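Local coordinates for fiber (PDB 2QLK), which attaches the virion to host cells, its trimeric C-terminal head domain (the part in this crystal structure) carrying binding sites for the receptor CD46, at residues A[24-27]-A[28-32]; A[75-78]-A[79-82]. All blocks are in the same frame, centred on the assembly; numbering follows the deposited sequence.

Contact 1 of 2, residues A[24-27]-A[28-32]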
ATOM      1  N   LEU A  24      15.774  -9.152  -2.833  1.00 45.12           N
ATOM      2  CA  LEU A  24      16.789  -8.402  -3.564  1.00 42.54           C
ATOM      3  C   LEU A  24      16.732  -6.942  -3.071  1.00 41.11           C
ATOM      4  O   LEU A  24      15.673  -6.313  -3.121  1.00 42.21           O
ATOM      5  CB  LEU A  24      16.476  -8.481  -5.054  1.00 39.94           C
ATOM      6  CG  LEU A  24      17.472  -8.006  -6.098  1.00 40.49           C
ATOM      7  CD1 LEU A  24      18.804  -8.759  -5.958  1.00 39.90           C
ATOM      8  CD2 LEU A  24      16.857  -8.251  -7.475  1.00 40.20           C
ATOM      9  N   TRP A  25      17.846  -6.399  -2.585  1.00 37.32           N
ATOM     10  CA  TRP A  25      17.823  -5.036  -2.068  1.00 34.78           C
ATOM     11  C   TRP A  25      19.146  -4.304  -2.107  1.00 34.21           C
ATOM     12  O   TRP A  25      20.192  -4.868  -2.454  1.00 35.06           O
ATOM     13  CB  TRP A  25      17.298  -5.035  -0.623  1.00 51.73           C
ATOM     14  CG  TRP A  25      18.209  -5.724   0.371  1.00 54.31           C
ATOM     15  CD1 TRP A  25      19.226  -6.589   0.089  1.00 55.83           C
ATOM     16  CD2 TRP A  25      18.168  -5.612   1.805  1.00 56.35           C
ATOM     17  NE1 TRP A  25      19.820  -7.020   1.247  1.00 56.61           N
ATOM     18  CE2 TRP A  25      19.193  -6.440   2.316  1.00 57.41           C
ATOM     19  CE3 TRP A  25      17.368  -4.895   2.704  1.00 58.12           C
ATOM     20  CZ2 TRP A  25      19.442  -6.574   3.691  1.00 58.18           C
ATOM     21  CZ3 TRP A  25      17.616  -5.029   4.081  1.00 58.66           C
ATOM     22  CH2 TRP A  25      18.648  -5.865   4.555  1.00 58.96           C
ATOM     23  N   THR A  26      19.090  -3.038  -1.719  1.00 32.04           N
ATOM     24  CA  THR A  26      20.260  -2.196  -1.700  1.00 30.14           C
ATOM     25  C   THR A  26      21.011  -2.337  -0.376  1.00 31.19           C
ATOM     26  O   THR A  26      22.070  -1.744  -0.218  1.00 31.07           O
ATOM     27  CB  THR A  26      19.889  -0.700  -1.865  1.00 30.47           C
ATOM     28  OG1 THR A  26      18.926  -0.328  -0.872  1.00 27.73           O
ATOM     29  CG2 THR A  26      19.338  -0.416  -3.231  1.00 30.35           C
ATOM     30  N   GLY A  27      20.474  -3.127   0.552  1.00 35.40           N
ATOM     31  CA  GLY A  27      21.096  -3.261   1.859  1.00 39.20           C
ATOM     32  C   GLY A  27      20.525  -2.121   2.684  1.00 41.99           C
ATOM     33  O   GLY A  27      20.221  -1.068   2.116  1.00 41.41           O
ATOM     34  N   ILE A  28      20.383  -2.299   3.994  1.00 93.01           N
ATOM     35  CA  ILE A  28      19.804  -1.256   4.842  1.00 95.34           C
ATOM     36  C   ILE A  28      20.322   0.169   4.651  1.00 96.63           C
ATOM     37  O   ILE A  28      19.763   0.925   3.863  1.00100.02           O
ATOM     38  CB  ILE A  28      19.913  -1.618   6.335  1.00 43.54           C
ATOM     39  CG1 ILE A  28      19.033  -2.839   6.628  1.00 43.90           C
ATOM     40  CG2 ILE A  28      19.457  -0.440   7.198  1.00 44.25           C
ATOM     41  CD1 ILE A  28      19.063  -3.295   8.063  1.00 43.62           C
ATOM     42  N   ASN A  29      21.368   0.543   5.381  1.00 51.77           N
ATOM     43  CA  ASN A  29      21.932   1.890   5.287  1.00 50.68           C
ATOM     44  C   ASN A  29      23.093   1.921   4.296  1.00 48.83           C
ATOM     45  O   ASN A  29      24.256   1.979   4.695  1.00 49.12           O
ATOM     46  CB  ASN A  29      22.424   2.341   6.668  1.00 68.00           C
ATOM     47  CG  ASN A  29      22.992   3.751   6.661  1.00 69.06           C
ATOM     48  OD1 ASN A  29      23.943   4.054   5.941  1.00 71.01           O
ATOM     49  ND2 ASN A  29      22.409   4.620   7.474  1.00 70.72           N
ATOM     50  N   PRO A  30      22.791   1.906   2.990  1.00 41.49           N
ATOM     51  CA  PRO A  30      23.823   1.923   1.953  1.00 38.83           C
ATOM     52  C   PRO A  30      24.547   3.253   1.865  1.00 36.80           C
ATOM     53  O   PRO A  30      24.079   4.264   2.386  1.00 36.14           O
ATOM     54  CB  PRO A  30      23.025   1.661   0.691  1.00 51.18           C
ATOM     55  CG  PRO A  30      21.833   2.518   0.939  1.00 52.27           C
ATOM     56  CD  PRO A  30      21.473   2.175   2.385  1.00 52.90           C
ATOM     57  N   PRO A  31      25.715   3.266   1.204  1.00 37.49           N
ATOM     58  CA  PRO A  31      26.469   4.508   1.058  1.00 35.99           C
ATOM     59  C   PRO A  31      25.802   5.280  -0.082  1.00 34.15           C
ATOM     60  O   PRO A  31      24.852   4.771  -0.694  1.00 32.41           O
ATOM     61  CB  PRO A  31      27.854   4.011   0.664  1.00 42.41           C
ATOM     62  CG  PRO A  31      27.524   2.825  -0.202  1.00 41.92           C
ATOM     63  CD  PRO A  31      26.450   2.129   0.618  1.00 42.35           C
ATOM     64  N   PRO A  32      26.248   6.519  -0.355  1.00 30.64           N
ATOM     65  CA  PRO A  32      25.616   7.242  -1.470  1.00 29.65           C
ATOM     66  C   PRO A  32      25.704   6.251  -2.631  1.00 31.09           C
ATOM     67  O   PRO A  32      26.807   5.766  -2.948  1.00 32.01           O
ATOM     68  CB  PRO A  32      26.527   8.448  -1.664  1.00 34.30           C
ATOM     69  CG  PRO A  32      27.005   8.738  -0.240  1.00 33.29           C
ATOM     70  CD  PRO A  32      27.241   7.353   0.347  1.00 33.61           C
TER
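The indole of Trp25 has one face laid against the backbone of Gly27 and Ile28, just where strand 23-25, in one sheet of the antiparallel beta-sandwich of the fibre knob, runs out into a loop. Gly27 CA stands 3.7 Å above the ring plane, over its centre, and Ile28 N lies on the same face but displaced toward the rim. Beyond the six-membered end of the ring, still on that side, Ile28 CG1 meets Trp25 CZ3 at 3.6 Å and CH2 at 3.7 Å, so a methylene flanks the benzene rim from the side that Gly27 covers. At the pyrrole edge, NE1 makes a weak hydrogen bond to Asn107 O. Val50 and Lys106 of the adjoining strands also touch the Trp25 side chain, as does Ile208 of a neighbouring subunit, placing the indole where the sheet meets the trimer interface.

Two torsions bring the indole and isoleucine together. With chi1 67°, Trp25 CG sits between its backbone N and carbonyl carbon, and the ring stands alongside the outgoing chain. In Ile28, chi1 of -66° sets CG1 beside the backbone N and anti to the carbonyl carbon, and the two side chains point the same way. Between them Gly27 adopts a positive phi, 87°; lacking CB, it presses nothing against the carbonyl oxygen of Thr26, and its CA can sit directly over the indole.

The hydroxyl of Thr26 is tied to the sheet: OG1 is hydrogen-bonded to Leu49 N, with Gly27 O and Leu47 O as weak, competing acceptors for its own proton. On the far side of the bend the pyrrolidine ring of Pro30 rests against the carbonyl oxygens of Thr26 and Gly27, with Pro30 CB 3.7 Å from Thr26 O.

Contact 2 of 2, residues A[75-78]-A[79-82]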
ATOM      1  N   PHE A  75      14.432  21.230  -2.151  1.00 30.18           N
ATOM      2  CA  PHE A  75      13.172  21.559  -1.508  1.00 32.34           C
ATOM      3  C   PHE A  75      13.072  22.997  -0.977  1.00 35.28           C
ATOM      4  O   PHE A  75      12.268  23.271  -0.088  1.00 35.39           O
ATOM      5  CB  PHE A  75      12.837  20.510  -0.423  1.00 32.22           C
ATOM      6  CG  PHE A  75      12.422  19.149  -0.994  1.00 30.71           C
ATOM      7  CD1 PHE A  75      12.261  18.968  -2.370  1.00 32.62           C
ATOM      8  CD2 PHE A  75      12.174  18.057  -0.148  1.00 33.85           C
ATOM      9  CE1 PHE A  75      11.855  17.710  -2.904  1.00 35.92           C
ATOM     10  CE2 PHE A  75      11.770  16.795  -0.669  1.00 33.05           C
ATOM     11  CZ  PHE A  75      11.613  16.626  -2.041  1.00 33.86           C
ATOM     12  N   THR A  76      13.905  23.904  -1.511  1.00 35.66           N
ATOM     13  CA  THR A  76      13.809  25.326  -1.150  1.00 36.91           C
ATOM     14  C   THR A  76      12.918  25.981  -2.233  1.00 37.23           C
ATOM     15  O   THR A  76      12.550  27.159  -2.149  1.00 36.24           O
ATOM     16  CB  THR A  76      15.183  26.047  -1.150  1.00 40.96           C
ATOM     17  OG1 THR A  76      15.819  25.869  -2.421  1.00 43.15           O
ATOM     18  CG2 THR A  76      16.081  25.513  -0.038  1.00 40.37           C
ATOM     19  N   GLN A  77      12.571  25.204  -3.248  1.00 34.66           N
ATOM     20  CA  GLN A  77      11.712  25.685  -4.332  1.00 37.86           C
ATOM     21  C   GLN A  77      10.350  24.995  -4.213  1.00 38.94           C
ATOM     22  O   GLN A  77      10.262  23.880  -3.706  1.00 40.37           O
ATOM     23  CB  GLN A  77      12.345  25.361  -5.683  1.00 55.08           C
ATOM     24  CG  GLN A  77      12.707  23.902  -5.832  1.00 59.90           C
ATOM     25  CD  GLN A  77      13.927  23.673  -6.706  1.00 61.94           C
ATOM     26  OE1 GLN A  77      14.920  24.396  -6.602  1.00 64.80           O
ATOM     27  NE2 GLN A  77      13.869  22.650  -7.560  1.00 62.66           N
ATOM     28  N   LYS A  78       9.299  25.653  -4.683  1.00 40.48           N
ATOM     29  CA  LYS A  78       7.957  25.094  -4.600  1.00 40.88           C
ATOM     30  C   LYS A  78       7.746  23.900  -5.533  1.00 39.13           C
ATOM     31  O   LYS A  78       6.791  23.134  -5.376  1.00 39.05           O
ATOM     32  CB  LYS A  78       6.926  26.178  -4.915  1.00 78.12           C
ATOM     33  CG  LYS A  78       7.188  26.908  -6.223  1.00 81.96           C
ATOM     34  CD  LYS A  78       5.995  27.759  -6.647  1.00 85.69           C
ATOM     35  CE  LYS A  78       4.815  26.896  -7.092  1.00 86.21           C
ATOM     36  NZ  LYS A  78       3.641  27.707  -7.526  1.00 88.08           N
ATOM     37  N   THR A  79       8.639  23.739  -6.502  1.00 37.17           N
ATOM     38  CA  THR A  79       8.525  22.651  -7.454  1.00 35.20           C
ATOM     39  C   THR A  79       9.842  21.889  -7.580  1.00 32.83           C
ATOM     40  O   THR A  79      10.919  22.464  -7.490  1.00 29.37           O
ATOM     41  CB  THR A  79       8.123  23.190  -8.834  1.00 74.44           C
ATOM     42  OG1 THR A  79       7.773  22.097  -9.688  1.00 78.38           O
ATOM     43  CG2 THR A  79       9.278  23.974  -9.458  1.00 74.74           C
ATOM     44  N   ALA A  80       9.760  20.579  -7.778  1.00 29.93           N
ATOM     45  CA  ALA A  80      10.985  19.790  -7.917  1.00 27.61           C
ATOM     46  C   ALA A  80      10.657  18.430  -8.500  1.00 28.13           C
ATOM     47  O   ALA A  80       9.534  17.944  -8.386  1.00 26.19           O
ATOM     48  CB  ALA A  80      11.660  19.630  -6.571  1.00 23.18           C
ATOM     49  N   ASN A  81      11.642  17.816  -9.123  1.00 32.11           N
ATOM     50  CA  ASN A  81      11.445  16.520  -9.731  1.00 35.21           C
ATOM     51  C   ASN A  81      12.741  15.745  -9.584  1.00 35.46           C
ATOM     52  O   ASN A  81      13.837  16.274  -9.800  1.00 37.12           O
ATOM     53  CB  ASN A  81      11.098  16.672 -11.208  1.00 57.77           C
ATOM     54  CG  ASN A  81      10.884  15.341 -11.885  1.00 63.12           C
ATOM     55  OD1 ASN A  81       9.829  14.717 -11.741  1.00 66.00           O
ATOM     56  ND2 ASN A  81      11.895  14.883 -12.618  1.00 64.54           N
ATOM     57  N   ILE A  82      12.608  14.494  -9.184  1.00 22.97           N
ATOM     58  CA  ILE A  82      13.734  13.623  -8.996  1.00 20.51           C
ATOM     59  C   ILE A  82      13.371  12.359  -9.737  1.00 20.59           C
ATOM     60  O   ILE A  82      12.250  11.852  -9.607  1.00 17.69           O
ATOM     61  CB  ILE A  82      13.929  13.324  -7.534  1.00 32.50           C
ATOM     62  CG1 ILE A  82      14.317  14.627  -6.813  1.00 31.49           C
ATOM     63  CG2 ILE A  82      14.932  12.168  -7.369  1.00 31.47           C
ATOM     64  CD1 ILE A  82      14.427  14.509  -5.305  1.00 34.03           C
TER
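Phe75 and Ala80 meet across the bend that leads into strand 79-88, an outermost strand of the four-stranded antiparallel sheet of the knob. The methyl CB of Ala80 approaches the ring edge, near the ring plane, at 4.1 Å from Phe75 CE1. With chi1 -72°, Phe75 CG lies beside its own backbone N, and the ring reaches inward among Leu185, Pro191 and Leu198, where Tyr149 packs against it edge-to-face. This is the buried, well-packed part of the contact.

The solvent side is made of exposed, mostly polar residues. Gln77 folds back over the start of the strand, its NE2 lying 3.0 Å from Thr79 O in what is at best a bent hydrogen bond (N-H...O angle 135°), doubtful because Thr79 O is modelled too close to a neighbour. The same NE2 passes 3.9 Å from Ala80 CB, so the amide skirts the methyl that Phe75 meets with its ring edge. The chemistry is apolar inside and polar outside, and since the one amide bond is bent and doubtful, the bend probably owes more to the buried ring and to the backbone bonds of Lys78 with Ala187 and Ala80 with Leu185.

In the fold
Contacts 1 and 2 belong to different sheets of the knob: 24-32 spans the end of the short strand 23-25 and the loop after it, in the sheet holding strands 45-54 and 57-66, whereas 75-82 spans the loop before strand 79-88 and its first residues, in the other sheet. Their centres are 25 Å apart and their nearest atoms about 13 Å, with no touch between them. Along the chain they follow in series. Their surroundings differ in the trimer, since a second subunit packs on Trp25, Ile28 and Asn29 of contact 1, while no other subunit of the trimer touches the segments of contact 2.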